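Local coordinates for polyketide synthase (Synechococcus sp., PDB 4GOX), which probably transfers a sulfuryl group from PAPS to activate an intermediate of olefin biosynthesis, as the sulfotransferase domain of a polyketide-type olefin synthase, at residues M43-G49 with V233-L239; L80-L84 with S95-V99; L84-E88 with Y115-A120. One frame throughout, in Å; residues are numbered along the deposited sequence.

In the fold
From the N terminus, strand 26-30 leads through the phosphosulfate-binding loop into helix 37-45, whose C-terminal end starts contact 1. That contact closes 184 residues further on, where the chain leaves helix 220-231, so its loop takes in most of the fold and encloses both other contacts. Contacts 2 and 3 both start from helix 79-88 and share Leu84. Contact 2 closes a short, mostly helical loop of ten residues onto helix 92-104; contact 3 closes a longer loop, taking in all of helix 92-104, onto helix 109-119. Together they form a three-helix group. Contacts 2 and 3 touch, but contact 1 stands apart, its nearest atoms about 7 Å from contact 3.

Contact 1 of 3, residues M43-G49 with V233-L239; sequences MLAGHPG and VDFDEAL
His47 and Asp234 make the one hydrogen bond between these two segments: His47 NE2 gives its proton to Asp234 O at 2.7 Å, in the imidazole plane and nearly head-on to the carbonyl. On the other side of the ring ND1 accepts from Gly49 N at 2.8 Å, also in plane, so the two bonds fix the ring's rotation and are consistent with the proton sitting on NE2. CG of His47 lies anti to its backbone N (chi1 -165°), which swings the imidazole out to the 233-239 loop. Asp236 is held in an Asx turn, OD2 accepting from Ala238 N at 2.9 Å with its anti lone pair.

A weaker C-H...O contact links the backbones, Leu239 CA meeting Met43 O at 3.5 Å and almost straight (171°). The same carbonyl oxygen takes the backbone N-H of Gly46. At Gly46 a CB would run into Ala238 O, so the missing side chain permits the close approach in which Gly46 O lies 3.3 Å from Ala238 CB.

Apolar groups fill in around the ring. Val233 CG2 comes within 3.6 Å of His47 NE2, while Asp236 CB makes an off-centre CH-pi contact with the ring. Leu239 uses one methyl, CD2, to reach Leu44 CD2 at 4.0 Å, and this same methyl lies against His47 CB.

Helix 37-45 follows the phosphosulfate-binding loop of the sulfotransferase fold, and the Met43 side chain is about 7 Å from the bound adenosine-3'-5'-diphosphate. Met43 and Leu44 also rest on Leu224 of helix 220-231, where Cys228 meets Leu239; Leu50 of edge strand 50-51 touches both Leu44 and Val233.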
# COMPACT_ATOMS: atom_id res chain seq x y z
N MET A 43 -0.18 9.80 6.12
CA MET A 43 -0.21 11.19 5.65
C MET A 43 -1.57 11.38 4.94
O MET A 43 -2.30 12.29 5.29
CB MET A 43 0.94 11.47 4.66
CG MET A 43 2.31 11.70 5.28
SD MET A 43 3.56 11.47 3.97
CE MET A 43 4.83 12.36 4.57
N LEU A 44 -1.91 10.47 3.99
CA LEU A 44 -3.17 10.51 3.22
C LEU A 44 -4.46 10.44 4.06
O LEU A 44 -5.45 11.06 3.66
CB LEU A 44 -3.19 9.51 2.04
CG LEU A 44 -2.09 9.66 0.96
CD1 LEU A 44 -2.30 8.66 -0.14
CD2 LEU A 44 -2.03 11.09 0.34
N ALA A 45 -4.44 9.73 5.21
CA ALA A 45 -5.58 9.57 6.13
C ALA A 45 -6.04 10.88 6.76
O ALA A 45 -7.20 10.98 7.19
CB ALA A 45 -5.24 8.58 7.24
N GLY A 46 -5.14 11.86 6.83
CA GLY A 46 -5.45 13.18 7.37
C GLY A 46 -6.30 14.01 6.44
O GLY A 46 -6.91 14.97 6.89
N HIS A 47 -6.35 13.66 5.13
CA HIS A 47 -7.16 14.41 4.17
C HIS A 47 -8.66 14.09 4.35
O HIS A 47 -9.04 12.91 4.35
CB HIS A 47 -6.71 14.10 2.75
CG HIS A 47 -7.22 15.07 1.73
ND1 HIS A 47 -8.57 15.22 1.48
CD2 HIS A 47 -6.53 15.89 0.90
CE1 HIS A 47 -8.66 16.16 0.55
NE2 HIS A 47 -7.46 16.58 0.17
N PRO A 48 -9.54 15.12 4.48
CA PRO A 48 -10.98 14.84 4.66
C PRO A 48 -11.70 14.20 3.45
O PRO A 48 -12.78 13.63 3.63
CB PRO A 48 -11.57 16.20 5.04
CG PRO A 48 -10.64 17.19 4.47
CD PRO A 48 -9.27 16.57 4.54
N GLY A 49 -11.10 14.28 2.26
CA GLY A 49 -11.69 13.74 1.04
C GLY A 49 -11.20 12.36 0.65
O GLY A 49 -11.53 11.88 -0.43
N VAL A 233 -7.90 15.65 -5.76
CA VAL A 233 -8.30 16.38 -4.54
C VAL A 233 -7.41 17.62 -4.36
O VAL A 233 -6.36 17.73 -5.01
CB VAL A 233 -8.35 15.48 -3.27
CG1 VAL A 233 -9.43 14.41 -3.40
CG2 VAL A 233 -6.98 14.84 -2.97
N ASP A 234 -7.81 18.55 -3.50
CA ASP A 234 -6.99 19.72 -3.23
C ASP A 234 -6.02 19.35 -2.12
O ASP A 234 -6.32 18.46 -1.32
CB ASP A 234 -7.84 20.92 -2.80
CG ASP A 234 -8.72 21.49 -3.90
OD1 ASP A 234 -8.31 21.40 -5.09
OD2 ASP A 234 -9.79 22.05 -3.58
N PHE A 235 -4.86 20.04 -2.05
CA PHE A 235 -3.89 19.80 -1.00
C PHE A 235 -4.50 20.29 0.33
O PHE A 235 -5.22 21.28 0.34
CB PHE A 235 -2.54 20.50 -1.30
CG PHE A 235 -1.53 20.42 -0.18
CD1 PHE A 235 -0.67 19.34 -0.06
CD2 PHE A 235 -1.44 21.44 0.77
CE1 PHE A 235 0.24 19.25 0.99
CE2 PHE A 235 -0.53 21.35 1.83
CZ PHE A 235 0.31 20.27 1.93
N ASP A 236 -4.25 19.56 1.41
CA ASP A 236 -4.72 19.88 2.76
C ASP A 236 -3.51 19.75 3.67
O ASP A 236 -2.75 18.79 3.56
CB ASP A 236 -5.82 18.90 3.19
CG ASP A 236 -6.51 19.25 4.49
OD1 ASP A 236 -7.73 19.50 4.46
OD2 ASP A 236 -5.83 19.26 5.53
N GLU A 237 -3.36 20.70 4.59
CA GLU A 237 -2.25 20.80 5.55
C GLU A 237 -2.09 19.57 6.44
O GLU A 237 -0.97 19.27 6.84
CB GLU A 237 -2.37 22.08 6.40
CG GLU A 237 -1.99 23.35 5.67
CD GLU A 237 -0.56 23.47 5.18
OE1 GLU A 237 -0.37 23.97 4.04
OE2 GLU A 237 0.37 23.07 5.92
N ALA A 238 -3.21 18.89 6.77
CA ALA A 238 -3.24 17.69 7.61
C ALA A 238 -2.34 16.59 7.04
O ALA A 238 -1.83 15.77 7.80
CB ALA A 238 -4.67 17.18 7.74
N LEU A 239 -2.12 16.59 5.71
CA LEU A 239 -1.24 15.64 5.02
C LEU A 239 0.17 15.70 5.58
O LEU A 239 0.88 14.70 5.56
CB LEU A 239 -1.17 15.92 3.52
CG LEU A 239 -2.42 15.68 2.67
CD1 LEU A 239 -2.19 16.18 1.28
CD2 LEU A 239 -2.82 14.22 2.64

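Contact 2 of 3, residues L80-L84 with S95-V99; sequences LQRAL and SQAKV
Ser95 OG donates to the backbone carbonyl of Gln81, OG to O 2.6 Å, a short bond that ties the early part of helix 92-104 to the first turn of helix 79-88. The hydroxyl comes in from the side of the carbonyl, with a C=O...donor angle of 113°, and is tilted from the carbonyl plane. Leu84 CB lies 3.4 Å from the same Ser95 OG, covering the buried hydroxyl with hydrocarbon.

The rest is mostly apolar and centres on one methyl. Val99 CG2, set beside its own backbone N with CG1 anti to it (chi1 168°), points between the side chains of the other helix: Leu84 CD1 is 3.8 Å from Val99 CG2, and Leu80 CD2 is 3.9 Å from it. Gln81, bent at its second torsion, crosses Val99 at about a right angle and presses its CG on the same methyl at 3.9 Å, while its amide lies beside that of Gln96, which also bonds Asn100. An alanine at Gln81 would remove the chain beyond CB, and the Val99 methyl is likely to lose its cover on that side.

A short turn joins the two helices; the axes of segments 80-84 and 95-99 pass 9.2 Å apart, their directions 116° apart. Trp102, further along helix 92-104, touches both Leu80 and Leu84. Helix 109-119 packs on the same leucines through Ile112, Leu116 and Tyr115, and Met64 of helix 64-71 reaches Leu80.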
# COMPACT_ATOMS: atom_id res chain seq x y z
N LEU A 80 -9.07 -4.34 8.09
CA LEU A 80 -10.46 -4.36 7.62
C LEU A 80 -11.39 -4.15 8.84
O LEU A 80 -12.33 -3.35 8.74
CB LEU A 80 -10.82 -5.66 6.88
CG LEU A 80 -12.30 -5.81 6.48
CD1 LEU A 80 -12.70 -4.80 5.40
CD2 LEU A 80 -12.61 -7.24 6.05
N GLN A 81 -11.10 -4.82 9.98
CA GLN A 81 -11.89 -4.66 11.21
C GLN A 81 -11.81 -3.19 11.65
O GLN A 81 -12.86 -2.55 11.81
CB GLN A 81 -11.41 -5.62 12.33
CG GLN A 81 -11.89 -7.06 12.18
CD GLN A 81 -11.00 -7.92 11.29
OE1 GLN A 81 -10.43 -7.47 10.29
NE2 GLN A 81 -10.86 -9.21 11.63
N ARG A 82 -10.57 -2.63 11.72
CA ARG A 82 -10.29 -1.25 12.10
C ARG A 82 -11.06 -0.27 11.21
O ARG A 82 -11.71 0.64 11.72
CB ARG A 82 -8.78 -0.99 12.12
CG ARG A 82 -8.35 0.32 12.80
CD ARG A 82 -8.57 0.28 14.31
NE ARG A 82 -8.58 1.62 14.91
CZ ARG A 82 -9.66 2.38 15.05
NH1 ARG A 82 -10.83 1.97 14.60
NH2 ARG A 82 -9.56 3.57 15.62
N ALA A 83 -11.04 -0.51 9.88
CA ALA A 83 -11.79 0.30 8.90
C ALA A 83 -13.30 0.35 9.24
O ALA A 83 -13.88 1.44 9.28
CB ALA A 83 -11.61 -0.26 7.50
N LEU A 84 -13.91 -0.82 9.46
CA LEU A 84 -15.33 -1.00 9.78
C LEU A 84 -15.72 -0.31 11.09
O LEU A 84 -16.76 0.37 11.15
CB LEU A 84 -15.64 -2.49 9.88
CG LEU A 84 -15.58 -3.32 8.61
CD1 LEU A 84 -15.68 -4.80 8.96
CD2 LEU A 84 -16.68 -2.90 7.62
N SER A 95 -17.19 -5.59 15.04
CA SER A 95 -16.41 -5.52 13.80
C SER A 95 -16.11 -6.94 13.32
O SER A 95 -16.49 -7.30 12.21
CB SER A 95 -15.12 -4.74 14.00
OG SER A 95 -14.81 -4.00 12.83
N GLN A 96 -15.48 -7.76 14.20
CA GLN A 96 -15.16 -9.16 13.98
C GLN A 96 -16.40 -9.97 13.53
O GLN A 96 -16.29 -10.75 12.59
CB GLN A 96 -14.51 -9.76 15.24
CG GLN A 96 -13.77 -11.08 15.02
CD GLN A 96 -12.62 -10.95 14.04
OE1 GLN A 96 -11.55 -10.42 14.36
NE2 GLN A 96 -12.83 -11.44 12.82
N ALA A 97 -17.57 -9.73 14.16
CA ALA A 97 -18.83 -10.40 13.83
C ALA A 97 -19.31 -10.08 12.40
O ALA A 97 -19.88 -10.95 11.75
CB ALA A 97 -19.91 -10.03 14.85
N LYS A 98 -19.08 -8.84 11.92
CA LYS A 98 -19.43 -8.40 10.56
C LYS A 98 -18.49 -9.17 9.57
O LYS A 98 -18.96 -9.66 8.54
CB LYS A 98 -19.24 -6.87 10.44
CG LYS A 98 -19.68 -6.22 9.13
CD LYS A 98 -21.17 -6.01 9.02
CE LYS A 98 -21.59 -5.73 7.60
NZ LYS A 98 -22.98 -6.20 7.33
N VAL A 99 -17.19 -9.32 9.94
CA VAL A 99 -16.18 -10.05 9.16
C VAL A 99 -16.55 -11.56 9.09
O VAL A 99 -16.64 -12.11 7.98
CB VAL A 99 -14.73 -9.77 9.65
CG1 VAL A 99 -13.72 -10.75 9.03
CG2 VAL A 99 -14.32 -8.33 9.35

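Contact 3 of 3, residues L84-E88 with Y115-A120; sequences LMDLE and YLQRQA
Leu87 and Gln119 bring the two backbones closest, their CA atoms 6.2 Å apart, where helix 79-88 runs beside helix 109-119 in a helix pair of the sulfotransferase fold. The segments point roughly the same way, 37° between their directions and 10.8 Å between axes. Side chains bridge that gap. Leu87 carries much of the packing: the side chains of Leu87 and Leu116 cross at about a right angle, CD1 of Leu87 meeting CD2 of Leu116 at 3.9 Å. Leu87 CD1 also lies against Gln119 CB, while its CD2 sits 3.4 Å from the backbone O of Gln119. Leu84 sets its CD2 methyl at the edge of the Tyr115 ring, 3.8 Å from CE2. Trp102 of helix 92-104 meets the Tyr115 ring edge-to-face, so helix 92-104 packs against the same tyrosine.

The polar part lies at the last turn of helix 79-88. Glu88 extends beyond CG (chi2 170°) to carry its carboxylate across to Tyr115, the carboxylate and ring planes nearly perpendicular. Gln119, bent at its second torsion, lays CG over one face of the phenol, toward the rim. Tyr115 OH donates a weak hydrogen bond, short at 2.5 Å, to Glu88 OE2.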
# COMPACT_ATOMS: atom_id res chain seq x y z
N LEU A 84 -13.91 -0.82 9.46
CA LEU A 84 -15.33 -1.00 9.78
C LEU A 84 -15.72 -0.31 11.09
O LEU A 84 -16.76 0.37 11.15
CB LEU A 84 -15.64 -2.49 9.88
CG LEU A 84 -15.58 -3.32 8.61
CD1 LEU A 84 -15.68 -4.80 8.96
CD2 LEU A 84 -16.68 -2.90 7.62
N MET A 85 -14.89 -0.49 12.14
CA MET A 85 -15.02 0.14 13.44
C MET A 85 -15.11 1.66 13.19
O MET A 85 -16.14 2.25 13.52
CB MET A 85 -13.80 -0.17 14.30
CG MET A 85 -13.82 -1.51 14.95
SD MET A 85 -12.36 -1.77 15.98
CE MET A 85 -12.32 -0.27 16.94
N ASP A 86 -14.08 2.27 12.54
CA ASP A 86 -14.02 3.70 12.22
C ASP A 86 -15.18 4.18 11.33
O ASP A 86 -15.84 5.16 11.70
CB ASP A 86 -12.67 4.08 11.60
CG ASP A 86 -12.54 5.55 11.29
OD1 ASP A 86 -12.45 6.36 12.24
OD2 ASP A 86 -12.63 5.92 10.10
N LEU A 87 -15.43 3.51 10.18
CA LEU A 87 -16.51 3.93 9.27
C LEU A 87 -17.92 3.83 9.86
O LEU A 87 -18.80 4.61 9.49
CB LEU A 87 -16.47 3.16 7.94
CG LEU A 87 -15.29 3.43 6.98
CD1 LEU A 87 -15.19 2.33 5.95
CD2 LEU A 87 -15.42 4.81 6.30
N GLU A 88 -18.15 2.84 10.75
CA GLU A 88 -19.50 2.58 11.26
C GLU A 88 -19.74 2.75 12.76
O GLU A 88 -20.87 2.51 13.20
CB GLU A 88 -19.99 1.22 10.77
CG GLU A 88 -20.26 1.20 9.28
CD GLU A 88 -20.51 -0.17 8.68
OE1 GLU A 88 -20.17 -1.20 9.32
OE2 GLU A 88 -21.04 -0.22 7.55
N TYR A 115 -18.76 -2.14 -0.84
CA TYR A 115 -19.27 -1.85 0.49
C TYR A 115 -18.45 -0.72 1.12
O TYR A 115 -19.03 0.25 1.61
CB TYR A 115 -19.17 -3.09 1.39
CG TYR A 115 -19.79 -2.91 2.76
CD1 TYR A 115 -21.16 -3.07 2.96
CD2 TYR A 115 -18.99 -2.62 3.87
CE1 TYR A 115 -21.73 -2.92 4.23
CE2 TYR A 115 -19.55 -2.47 5.14
CZ TYR A 115 -20.92 -2.62 5.31
OH TYR A 115 -21.48 -2.51 6.56
N LEU A 116 -17.12 -0.85 1.14
CA LEU A 116 -16.26 0.16 1.76
C LEU A 116 -16.35 1.51 1.03
O LEU A 116 -16.41 2.54 1.69
CB LEU A 116 -14.81 -0.32 1.92
CG LEU A 116 -14.57 -1.53 2.85
CD1 LEU A 116 -13.16 -2.07 2.66
CD2 LEU A 116 -14.78 -1.18 4.31
N GLN A 117 -16.49 1.49 -0.32
CA GLN A 117 -16.65 2.69 -1.15
C GLN A 117 -17.92 3.44 -0.78
O GLN A 117 -17.94 4.67 -0.80
CB GLN A 117 -16.67 2.33 -2.64
CG GLN A 117 -15.30 1.99 -3.23
CD GLN A 117 -15.46 1.49 -4.64
OE1 GLN A 117 -16.31 0.63 -4.92
NE2 GLN A 117 -14.68 2.05 -5.56
N ARG A 118 -18.98 2.67 -0.44
CA ARG A 118 -20.27 3.16 -0.02
C ARG A 118 -20.16 3.78 1.39
O ARG A 118 -20.64 4.89 1.60
CB ARG A 118 -21.32 2.01 -0.06
CG ARG A 118 -22.73 2.40 0.41
CD ARG A 118 -23.81 1.53 -0.20
NE ARG A 118 -24.04 1.87 -1.61
CZ ARG A 118 -24.86 1.22 -2.42
NH1 ARG A 118 -25.56 0.18 -1.98
NH2 ARG A 118 -24.99 1.61 -3.69
N GLN A 119 -19.52 3.07 2.34
CA GLN A 119 -19.34 3.52 3.73
C GLN A 119 -18.38 4.71 3.84
O GLN A 119 -18.45 5.46 4.81
CB GLN A 119 -18.89 2.35 4.62
CG GLN A 119 -19.89 1.20 4.69
CD GLN A 119 -21.28 1.63 5.10
OE1 GLN A 119 -21.47 2.34 6.10
NE2 GLN A 119 -22.28 1.19 4.35
N ALA A 120 -17.48 4.88 2.84
CA ALA A 120 -16.53 6.00 2.79
C ALA A 120 -17.26 7.25 2.29
O ALA A 120 -16.71 8.35 2.39
CB ALA A 120 -15.37 5.67 1.85